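Side-chain contact in universal stress protein (Mycobacterium smegmatis, PDB 5AHW), which binds cyclic AMP as a universal stress protein homodimer and probably takes part in cyclic-nucleotide signalling: residues D22-I27 and L110-N115. Residues are numbered along the deposited sequence; the frame is centred on the assembly and turned at random.
With CMP (adenosine-3',5'-cyclic-monophosphate), chain K.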
ATOM      1  N   ASP B  22      -2.726  -9.341   9.208  1.00 35.16           N
ATOM      2  CA  ASP B  22      -1.376  -9.843   9.435  1.00 36.77           C
ATOM      3  C   ASP B  22      -0.392  -8.785   8.957  1.00 38.03           C
ATOM      4  O   ASP B  22       0.470  -8.379   9.744  1.00 39.58           O
ATOM      5  CB  ASP B  22      -1.062 -11.111   8.682  1.00 36.73           C
ATOM      6  CG  ASP B  22      -1.805 -12.254   9.179  1.00 38.54           C
ATOM      7  OD1 ASP B  22      -2.348 -12.147  10.281  1.00 41.27           O
ATOM      8  OD2 ASP B  22      -1.934 -13.266   8.446  1.00 40.46           O
ATOM      9  N   ARG B  23      -0.537  -8.320   7.703  1.00 36.75           N
ATOM     10  CA  ARG B  23       0.409  -7.377   7.142  1.00 37.15           C
ATOM     11  C   ARG B  23       0.373  -6.030   7.849  1.00 37.12           C
ATOM     12  O   ARG B  23       1.427  -5.455   8.149  1.00 37.89           O
ATOM     13  CB  ARG B  23       0.217  -7.220   5.661  1.00 38.42           C
ATOM     14  CG  ARG B  23       1.438  -6.736   4.936  1.00 44.15           C
ATOM     15  CD  ARG B  23       2.527  -7.834   4.893  1.00 48.79           C
ATOM     16  NE  ARG B  23       2.338  -8.716   3.706  1.00 53.02           N
ATOM     17  CZ  ARG B  23       3.222  -9.627   3.313  1.00 64.09           C
ATOM     18  NH1 ARG B  23       4.323  -9.849   4.045  1.00 66.26           N
ATOM     19  NH2 ARG B  23       3.011 -10.345   2.207  1.00 69.39           N
ATOM     20  N   ALA B  24      -0.814  -5.495   8.140  1.00 34.60           N
ATOM     21  CA  ALA B  24      -0.841  -4.243   8.844  1.00 34.24           C
ATOM     22  C   ALA B  24      -0.190  -4.403  10.192  1.00 35.27           C
ATOM     23  O   ALA B  24       0.437  -3.511  10.630  1.00 34.37           O
ATOM     24  CB  ALA B  24      -2.251  -3.723   9.008  1.00 33.30           C
ATOM     25  N   GLY B  25      -0.367  -5.544  10.848  1.00 37.34           N
ATOM     26  CA  GLY B  25       0.246  -5.801  12.138  1.00 39.39           C
ATOM     27  C   GLY B  25       1.772  -5.829  12.133  1.00 41.37           C
ATOM     28  O   GLY B  25       2.422  -5.322  13.067  1.00 41.90           O
ATOM     29  N   GLN B  26       2.327  -6.394  11.064  1.00 42.66           N
ATOM     30  CA  GLN B  26       3.767  -6.406  10.836  1.00 45.49           C
ATOM     31  C   GLN B  26       4.252  -4.994  10.608  1.00 44.06           C
ATOM     32  O   GLN B  26       5.236  -4.571  11.197  1.00 42.90           O
ATOM     33  CB  GLN B  26       4.120  -7.338   9.646  1.00 48.99           C
ATOM     34  CG  GLN B  26       3.673  -8.779   9.937  1.00 54.84           C
ATOM     35  CD  GLN B  26       3.894  -9.867   8.848  1.00 59.94           C
ATOM     36  OE1 GLN B  26       3.435  -9.781   7.676  1.00 56.83           O
ATOM     37  NE2 GLN B  26       4.556 -10.946   9.273  1.00 65.42           N
ATOM     38  N   ILE B  27       3.554  -4.229   9.778  1.00 42.41           N
ATOM     39  CA  ILE B  27       4.029  -2.874   9.459  1.00 43.39           C
ATOM     40  C   ILE B  27       3.956  -1.990  10.675  1.00 43.66           C
ATOM     41  O   ILE B  27       4.879  -1.218  10.962  1.00 44.73           O
ATOM     42  CB  ILE B  27       3.275  -2.266   8.293  1.00 43.99           C
ATOM     43  CG1 ILE B  27       3.784  -2.930   7.058  1.00 46.72           C
ATOM     44  CG2 ILE B  27       3.533  -0.779   8.145  1.00 43.41           C
ATOM     45  CD1 ILE B  27       2.860  -2.689   5.904  1.00 51.09           C
ATOM     46  N   LEU B 110      -1.382   5.624   7.396  1.00 31.60           N
ATOM     47  CA  LEU B 110      -1.589   4.577   6.411  1.00 30.69           C
ATOM     48  C   LEU B 110      -2.900   3.822   6.650  1.00 29.53           C
ATOM     49  O   LEU B 110      -3.277   3.498   7.777  1.00 31.09           O
ATOM     50  CB  LEU B 110      -0.423   3.592   6.480  1.00 30.09           C
ATOM     51  CG  LEU B 110      -0.484   2.334   5.604  1.00 30.37           C
ATOM     52  CD1 LEU B 110      -0.211   2.732   4.172  1.00 29.49           C
ATOM     53  CD2 LEU B 110       0.496   1.268   6.070  1.00 30.86           C
ATOM     54  N   LEU B 111      -3.545   3.502   5.558  1.00 27.66           N
ATOM     55  CA  LEU B 111      -4.747   2.721   5.564  1.00 27.09           C
ATOM     56  C   LEU B 111      -4.514   1.423   4.776  1.00 26.04           C
ATOM     57  O   LEU B 111      -4.027   1.458   3.665  1.00 25.63           O
ATOM     58  CB  LEU B 111      -5.780   3.604   4.874  1.00 27.82           C
ATOM     59  CG  LEU B 111      -7.191   3.142   4.726  1.00 29.60           C
ATOM     60  CD1 LEU B 111      -7.719   2.370   5.942  1.00 31.54           C
ATOM     61  CD2 LEU B 111      -7.919   4.440   4.506  1.00 31.09           C
ATOM     62  N   VAL B 112      -4.827   0.272   5.358  1.00 25.53           N
ATOM     63  CA  VAL B 112      -4.556  -0.987   4.751  1.00 24.75           C
ATOM     64  C   VAL B 112      -5.860  -1.738   4.442  1.00 24.30           C
ATOM     65  O   VAL B 112      -6.768  -1.878   5.286  1.00 24.31           O
ATOM     66  CB  VAL B 112      -3.715  -1.817   5.718  1.00 26.68           C
ATOM     67  CG1 VAL B 112      -3.295  -3.158   5.107  1.00 26.50           C
ATOM     68  CG2 VAL B 112      -2.479  -1.031   6.104  1.00 27.91           C
ATOM     69  N   VAL B 113      -5.946  -2.243   3.214  1.00 24.13           N
ATOM     70  CA  VAL B 113      -7.014  -3.093   2.752  1.00 23.48           C
ATOM     71  C   VAL B 113      -6.449  -4.267   1.936  1.00 23.96           C
ATOM     72  O   VAL B 113      -5.355  -4.193   1.401  1.00 25.52           O
ATOM     73  CB  VAL B 113      -8.049  -2.284   1.894  1.00 23.49           C
ATOM     74  CG1 VAL B 113      -8.789  -1.232   2.714  1.00 24.17           C
ATOM     75  CG2 VAL B 113      -7.409  -1.575   0.739  1.00 24.00           C
ATOM     76  N   GLY B 114      -7.167  -5.376   1.870  1.00 24.08           N
ATOM     77  CA  GLY B 114      -6.923  -6.413   0.848  1.00 23.91           C
ATOM     78  C   GLY B 114      -7.462  -5.998  -0.490  1.00 23.53           C
ATOM     79  O   GLY B 114      -8.014  -4.890  -0.633  1.00 22.36           O
ATOM     80  N   ASN B 115      -7.359  -6.907  -1.461  1.00 24.26           N
ATOM     81  CA  ASN B 115      -7.560  -6.595  -2.855  1.00 24.49           C
ATOM     82  C   ASN B 115      -8.747  -7.254  -3.460  1.00 26.05           C
ATOM     83  O   ASN B 115      -8.924  -7.223  -4.672  1.00 28.24           O
ATOM     84  CB  ASN B 115      -6.293  -7.025  -3.627  1.00 25.50           C
ATOM     85  CG  ASN B 115      -6.152  -8.543  -3.796  1.00 26.63           C
ATOM     86  OD1 ASN B 115      -6.672  -9.378  -3.024  1.00 26.97           O
ATOM     87  ND2 ASN B 115      -5.406  -8.919  -4.807  1.00 29.11           N
TER
HETATM   88  P   CMP K1148     -10.003  -8.444   1.546  1.00 30.68           P
HETATM   89  O1P CMP K1148      -8.675  -9.190   1.492  1.00 30.29           O
HETATM   90  O2P CMP K1148     -11.090  -9.362   1.865  1.00 27.24           O
HETATM   91  O5' CMP K1148     -10.299  -7.543   0.284  1.00 28.45           O
HETATM   92  C5' CMP K1148     -11.199  -6.409   0.244  1.00 32.74           C
HETATM   93  C4' CMP K1148     -10.942  -5.615   1.494  1.00 28.98           C
HETATM   94  O4' CMP K1148     -11.871  -4.569   1.714  1.00 33.95           O
HETATM   95  C3' CMP K1148     -11.016  -6.415   2.740  1.00 30.23           C
HETATM   96  O3' CMP K1148      -9.939  -7.342   2.739  1.00 28.99           O
HETATM   97  C2' CMP K1148     -11.022  -5.326   3.823  1.00 30.09           C
HETATM   98  O2' CMP K1148      -9.731  -4.755   4.077  1.00 29.70           O
HETATM   99  C1' CMP K1148     -11.909  -4.288   3.117  1.00 29.50           C
HETATM  100  N9  CMP K1148     -13.285  -4.478   3.635  1.00 32.03           N
HETATM  101  C8  CMP K1148     -14.301  -5.127   3.035  1.00 31.23           C
HETATM  102  N7  CMP K1148     -15.382  -5.165   3.829  1.00 29.27           N
HETATM  103  C5  CMP K1148     -15.077  -4.526   4.933  1.00 31.18           C
HETATM  104  C6  CMP K1148     -15.772  -4.154   6.178  1.00 31.36           C
HETATM  105  N6  CMP K1148     -17.037  -4.513   6.352  1.00 30.39           N
HETATM  106  N1  CMP K1148     -15.100  -3.469   7.114  1.00 29.28           N
HETATM  107  C2  CMP K1148     -13.824  -3.100   6.961  1.00 30.83           C
HETATM  108  N3  CMP K1148     -13.113  -3.414   5.857  1.00 31.13           N
HETATM  109  C4  CMP K1148     -13.683  -4.102   4.835  1.00 32.02           C
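Val112 meets Ala24 where helix 15-31 packs on one face of the parallel sheet, over strand 110-114. From CB outward, the valine's CB lies 4.1 Å from Ala24 CB, its CG1 also 4.1 Å from Ala24 CB, and its CG2 4.0 Å from Ala24 CB, so the alanine methyl rests over the face formed by these three carbons. With CG1 anti to the backbone N (chi1 -176°) and CG2 anti to the carbonyl carbon, this face is turned to the helix. The small alanine is consistent with the close approach of helix and strand, Ala24 CA standing 6.4 Å from Val112 CA. Three residues on, Ile27 touches Leu110 by its short branch, CG2 reaching Leu110 CD2 at 4.2 Å. Val9 and Val144, on the strands flanking 110-114, extend the apolar layer, and Tyr4 and Leu142 of the second subunit continue it around Ile27 and Leu110. Val113 turns to the opposite face, against Leu99, while cyclic AMP lies beside the strand's C-terminal end, its O2' 3.7 Å from Val113 CB; Gly114 N gives this oxygen a weak hydrogen bond (3.4 Å). Methyl groups and the valine methine make the helix-strand contact, so dispersion and buried apolar surface hold it, without a directional bond to fix the register.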